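PDB 3KZW: cytosol aminopeptidase from Staphylococcus aureus subsp. aureus, which probably removes N-terminal amino acids from peptides, acting as a metal-dependent leucyl aminopeptidase of the cytosol aminopeptidase family. Local coordinates for residues V281-K295 / N363-V376. Numbering follows the deposited sequence.
Sequences VGKGITYDSGGYSIK and NTDAEGRLVLADAV
Val281, Lys283 and Ile285 of strand 281-285, in the catalytic domain's central sheet, meet helix 368-376 in a buried strand-on-helix contact that passes into a charged, turn-to-turn site. Val281 CG1 lies 3.6 Å from Ala375 CB and also meets Leu372; Ile285 CD1 touches both methyls of Val371. Lys283, CG anti to its own N (chi1 177°) and extended thereafter, runs past Gly368, with CE 3.8 Å from its CA. Lys283 NZ forms a salt bridge to Glu367 OE2 at 3.2 Å, its hydrogen bond a weak one, and binds Asp306 and Thr392 O as well. Farther along, turns Gly290-Ser293 (type II') and Asn363-Ala366 (type I) join through hydroxyls and backbone: Thr364 OG1 donates to Gly290 O in the carbonyl plane, 2.6 Å away, and accepts from Ser293 N at 162°, while Ser293 OG receives Thr364 N. Lys295 NZ bridges Asp365 and Asp288, approaching Asp288 OD2 from above the carboxylate plane; Asn338 also binds Asp288 OD1. Asp288 OD2 faces Glu367 OE1 at 2.9 Å, acceptor against acceptor without a hydrogen bond, their planes 58° apart. By family resemblance Lys283, Asp288, Asp306, Asp365 and Glu367 are probable ligands of a two-metal centre; the modelled sodium ions lie elsewhere, but the gathered acids would favour cations here.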
loop_
_atom_site.group_PDB
_atom_site.type_symbol
_atom_site.label_atom_id
_atom_site.label_comp_id
_atom_site.label_asym_id
_atom_site.label_seq_id
_atom_site.Cartn_x
_atom_site.Cartn_y
_atom_site.Cartn_z
ATOM N N VAL A 281 13.244 -35.809 1.360
ATOM C CA VAL A 281 12.974 -34.858 2.438
ATOM C C VAL A 281 11.742 -34.014 2.116
ATOM O O VAL A 281 11.604 -33.503 1.007
ATOM C CB VAL A 281 14.201 -33.948 2.697
ATOM C CG1 VAL A 281 13.936 -32.982 3.845
ATOM C CG2 VAL A 281 15.434 -34.790 2.987
ATOM N N GLY A 282 10.848 -33.872 3.089
ATOM C CA GLY A 282 9.605 -33.131 2.884
ATOM C C GLY A 282 9.342 -32.051 3.917
ATOM O O GLY A 282 9.523 -32.268 5.119
ATOM N N LYS A 283 8.919 -30.883 3.441
ATOM C CA LYS A 283 8.527 -29.785 4.315
ATOM C C LYS A 283 7.115 -30.031 4.845
ATOM O O LYS A 283 6.147 -30.046 4.078
ATOM C CB LYS A 283 8.597 -28.457 3.561
ATOM C CG LYS A 283 8.128 -27.247 4.354
ATOM C CD LYS A 283 7.931 -26.045 3.446
ATOM C CE LYS A 283 7.109 -24.973 4.134
ATOM N NZ LYS A 283 6.899 -23.773 3.281
ATOM N N GLY A 284 7.008 -30.223 6.155
ATOM C CA GLY A 284 5.733 -30.539 6.782
ATOM C C GLY A 284 5.181 -29.450 7.678
ATOM O O GLY A 284 4.775 -29.722 8.811
ATOM N N ILE A 285 5.155 -28.217 7.177
ATOM C CA ILE A 285 4.551 -27.120 7.927
ATOM C C ILE A 285 3.030 -27.223 7.814
ATOM O O ILE A 285 2.446 -26.883 6.780
ATOM C CB ILE A 285 5.078 -25.726 7.480
ATOM C CG1 ILE A 285 6.606 -25.633 7.641
ATOM C CG2 ILE A 285 4.386 -24.600 8.252
ATOM C CD1 ILE A 285 7.124 -25.743 9.078
ATOM N N THR A 286 2.405 -27.711 8.884
ATOM C CA THR A 286 0.966 -27.981 8.902
ATOM C C THR A 286 0.139 -26.703 8.771
ATOM O O THR A 286 -0.954 -26.719 8.196
ATOM C CB THR A 286 0.543 -28.770 10.159
ATOM O OG1 THR A 286 0.919 -28.042 11.334
ATOM C CG2 THR A 286 1.204 -30.142 10.182
ATOM N N TYR A 287 0.666 -25.604 9.308
ATOM C CA TYR A 287 0.107 -24.276 9.067
ATOM C C TYR A 287 1.161 -23.186 9.177
ATOM O O TYR A 287 1.971 -23.182 10.105
ATOM C CB TYR A 287 -1.052 -23.969 10.013
ATOM C CG TYR A 287 -1.883 -22.797 9.544
ATOM C CD1 TYR A 287 -2.877 -22.966 8.585
ATOM C CD2 TYR A 287 -1.659 -21.516 10.043
ATOM C CE1 TYR A 287 -3.630 -21.896 8.146
ATOM C CE2 TYR A 287 -2.412 -20.439 9.612
ATOM C CZ TYR A 287 -3.396 -20.636 8.663
ATOM O OH TYR A 287 -4.148 -19.568 8.230
ATOM N N ASP A 288 1.129 -22.256 8.227
ATOM C CA ASP A 288 2.076 -21.150 8.182
ATOM C C ASP A 288 1.339 -19.814 8.264
ATOM O O ASP A 288 0.689 -19.392 7.302
ATOM C CB ASP A 288 2.916 -21.233 6.899
ATOM C CG ASP A 288 4.053 -20.214 6.859
ATOM O OD1 ASP A 288 4.398 -19.645 7.919
ATOM O OD2 ASP A 288 4.610 -19.991 5.757
ATOM N N SER A 289 1.432 -19.163 9.421
ATOM C CA SER A 289 0.898 -17.811 9.594
ATOM C C SER A 289 1.939 -16.763 9.211
ATOM O O SER A 289 1.614 -15.589 9.011
ATOM C CB SER A 289 0.449 -17.588 11.035
ATOM O OG SER A 289 1.549 -17.566 11.924
ATOM N N GLY A 290 3.190 -17.203 9.112
ATOM C CA GLY A 290 4.305 -16.325 8.798
ATOM C C GLY A 290 5.096 -15.952 10.033
ATOM O O GLY A 290 6.188 -15.391 9.931
ATOM N N GLY A 291 4.550 -16.275 11.204
ATOM C CA GLY A 291 5.146 -15.877 12.475
ATOM C C GLY A 291 5.010 -14.380 12.668
ATOM O O GLY A 291 4.054 -13.775 12.183
ATOM N N TYR A 292 5.968 -13.775 13.364
ATOM C CA TYR A 292 5.955 -12.327 13.579
ATOM C C TYR A 292 6.090 -11.533 12.281
ATOM O O TYR A 292 5.658 -10.383 12.208
ATOM C CB TYR A 292 7.005 -11.907 14.613
ATOM C CG TYR A 292 6.487 -11.953 16.035
ATOM C CD1 TYR A 292 5.735 -10.900 16.558
ATOM C CD2 TYR A 292 6.736 -13.053 16.854
ATOM C CE1 TYR A 292 5.248 -10.935 17.862
ATOM C CE2 TYR A 292 6.255 -13.096 18.162
ATOM C CZ TYR A 292 5.513 -12.034 18.658
ATOM O OH TYR A 292 5.033 -12.073 19.950
ATOM N N SER A 293 6.678 -12.152 11.260
ATOM C CA SER A 293 6.614 -11.624 9.900
ATOM C C SER A 293 5.289 -12.082 9.276
ATOM O O SER A 293 5.260 -12.870 8.320
ATOM C CB SER A 293 7.813 -12.099 9.081
ATOM O OG SER A 293 9.029 -11.795 9.740
ATOM N N ILE A 294 4.199 -11.567 9.841
ATOM C CA ILE A 294 2.840 -12.031 9.573
ATOM C C ILE A 294 2.401 -11.832 8.115
ATOM O O ILE A 294 2.759 -10.840 7.475
ATOM C CB ILE A 294 1.831 -11.380 10.578
ATOM C CG1 ILE A 294 0.465 -12.077 10.530
ATOM C CG2 ILE A 294 1.727 -9.858 10.367
ATOM C CD1 ILE A 294 -0.413 -11.820 11.734
ATOM N N LYS A 295 1.640 -12.798 7.603
ATOM C CA LYS A 295 1.068 -12.731 6.261
ATOM C C LYS A 295 -0.139 -11.794 6.216
ATOM O O LYS A 295 -0.746 -11.498 7.248
ATOM C CB LYS A 295 0.642 -14.125 5.802
ATOM C CG LYS A 295 1.781 -15.054 5.447
ATOM C CD LYS A 295 1.307 -16.494 5.466
ATOM C CE LYS A 295 2.015 -17.333 4.410
ATOM N NZ LYS A 295 3.443 -17.573 4.713
ATOM N N ASN A 363 13.652 -13.151 8.723
ATOM C CA ASN A 363 12.284 -13.245 8.231
ATOM C C ASN A 363 11.684 -14.574 8.683
ATOM O O ASN A 363 12.124 -15.642 8.250
ATOM C CB ASN A 363 12.274 -13.120 6.702
ATOM C CG ASN A 363 10.869 -13.127 6.100
ATOM O OD1 ASN A 363 9.863 -13.262 6.797
ATOM N ND2 ASN A 363 10.807 -12.982 4.783
ATOM N N THR A 364 10.688 -14.502 9.562
ATOM C CA THR A 364 10.063 -15.705 10.121
ATOM C C THR A 364 9.134 -16.409 9.128
ATOM O O THR A 364 8.721 -17.547 9.358
ATOM C CB THR A 364 9.300 -15.412 11.438
ATOM O OG1 THR A 364 8.272 -14.446 11.196
ATOM C CG2 THR A 364 10.250 -14.892 12.516
ATOM N N ASP A 365 8.814 -15.733 8.027
ATOM C CA ASP A 365 8.008 -16.324 6.963
ATOM C C ASP A 365 8.873 -17.176 6.026
ATOM O O ASP A 365 8.358 -17.905 5.174
ATOM C CB ASP A 365 7.253 -15.237 6.188
ATOM C CG ASP A 365 6.090 -15.792 5.370
ATOM O OD1 ASP A 365 5.737 -16.984 5.536
ATOM O OD2 ASP A 365 5.525 -15.029 4.555
ATOM N N ALA A 366 10.189 -17.079 6.195
ATOM C CA ALA A 366 11.125 -17.976 5.531
ATOM C C ALA A 366 11.410 -19.175 6.441
ATOM O O ALA A 366 12.567 -19.503 6.722
ATOM C CB ALA A 366 12.405 -17.239 5.177
ATOM N N GLU A 367 10.337 -19.822 6.894
ATOM C CA GLU A 367 10.417 -20.912 7.869
ATOM C C GLU A 367 10.749 -22.261 7.224
ATOM O O GLU A 367 11.336 -23.136 7.867
ATOM C CB GLU A 367 9.117 -21.000 8.691
ATOM C CG GLU A 367 7.954 -21.786 8.057
ATOM C CD GLU A 367 7.358 -21.138 6.803
ATOM O OE1 GLU A 367 7.337 -19.893 6.695
ATOM O OE2 GLU A 367 6.883 -21.889 5.923
ATOM N N GLY A 368 10.378 -22.413 5.955
ATOM C CA GLY A 368 10.535 -23.674 5.239
ATOM C C GLY A 368 11.979 -24.106 5.108
ATOM O O GLY A 368 12.318 -25.250 5.407
ATOM N N ARG A 369 12.829 -23.185 4.665
ATOM C CA ARG A 369 14.255 -23.460 4.495
ATOM C C ARG A 369 14.942 -23.827 5.814
ATOM O O ARG A 369 15.941 -24.546 5.823
ATOM C CB ARG A 369 14.962 -22.276 3.819
ATOM C CG ARG A 369 14.943 -20.973 4.614
ATOM C CD ARG A 369 15.240 -19.775 3.731
ATOM N NE ARG A 369 14.081 -19.381 2.930
ATOM C CZ ARG A 369 14.041 -18.323 2.124
ATOM N NH1 ARG A 369 15.097 -17.531 1.995
ATOM N NH2 ARG A 369 12.938 -18.054 1.442
ATOM N N LEU A 370 14.392 -23.335 6.924
ATOM C CA LEU A 370 14.931 -23.621 8.252
ATOM C C LEU A 370 14.680 -25.067 8.669
ATOM O O LEU A 370 15.606 -25.754 9.100
ATOM C CB LEU A 370 14.361 -22.655 9.297
ATOM C CG LEU A 370 14.734 -21.172 9.179
ATOM C CD1 LEU A 370 13.867 -20.336 10.103
ATOM C CD2 LEU A 370 16.215 -20.926 9.462
ATOM N N VAL A 371 13.437 -25.528 8.531
ATOM C CA VAL A 371 13.096 -26.902 8.901
ATOM C C VAL A 371 13.706 -27.925 7.941
ATOM O O VAL A 371 14.055 -29.033 8.352
ATOM C CB VAL A 371 11.563 -27.130 9.068
ATOM C CG1 VAL A 371 10.994 -26.194 10.127
ATOM C CG2 VAL A 371 10.813 -26.982 7.746
ATOM N N LEU A 372 13.843 -27.543 6.670
ATOM C CA LEU A 372 14.477 -28.392 5.667
ATOM C C LEU A 372 15.960 -28.561 5.960
ATOM O O LEU A 372 16.510 -29.646 5.779
ATOM C CB LEU A 372 14.286 -27.820 4.259
ATOM C CG LEU A 372 12.915 -27.963 3.592
ATOM C CD1 LEU A 372 12.809 -27.017 2.410
ATOM C CD2 LEU A 372 12.638 -29.403 3.160
ATOM N N ALA A 373 16.595 -27.486 6.420
ATOM C CA ALA A 373 18.017 -27.497 6.758
ATOM C C ALA A 373 18.356 -28.574 7.790
ATOM O O ALA A 373 19.311 -29.333 7.608
ATOM C CB ALA A 373 18.448 -26.129 7.253
ATOM N N ASP A 374 17.567 -28.636 8.864
ATOM C CA ASP A 374 17.747 -29.644 9.908
ATOM C C ASP A 374 17.437 -31.044 9.388
ATOM O O ASP A 374 18.124 -32.007 9.733
ATOM C CB ASP A 374 16.880 -29.324 11.132
ATOM C CG ASP A 374 17.566 -28.378 12.119
ATOM O OD1 ASP A 374 18.734 -27.990 11.897
ATOM O OD2 ASP A 374 16.930 -28.026 13.134
ATOM N N ALA A 375 16.411 -31.144 8.548
ATOM C CA ALA A 375 15.991 -32.422 7.985
ATOM C C ALA A 375 17.000 -32.967 6.969
ATOM O O ALA A 375 17.276 -34.169 6.949
ATOM C CB ALA A 375 14.608 -32.297 7.363
ATOM N N VAL A 376 17.546 -32.080 6.136
ATOM C CA VAL A 376 18.537 -32.460 5.126
ATOM C C VAL A 376 19.823 -32.956 5.789
ATOM O O VAL A 376 20.375 -33.987 5.389
ATOM C CB VAL A 376 18.826 -31.308 4.118
ATOM C CG1 VAL A 376 20.107 -31.562 3.337
ATOM C CG2 VAL A 376 17.659 -31.135 3.158
#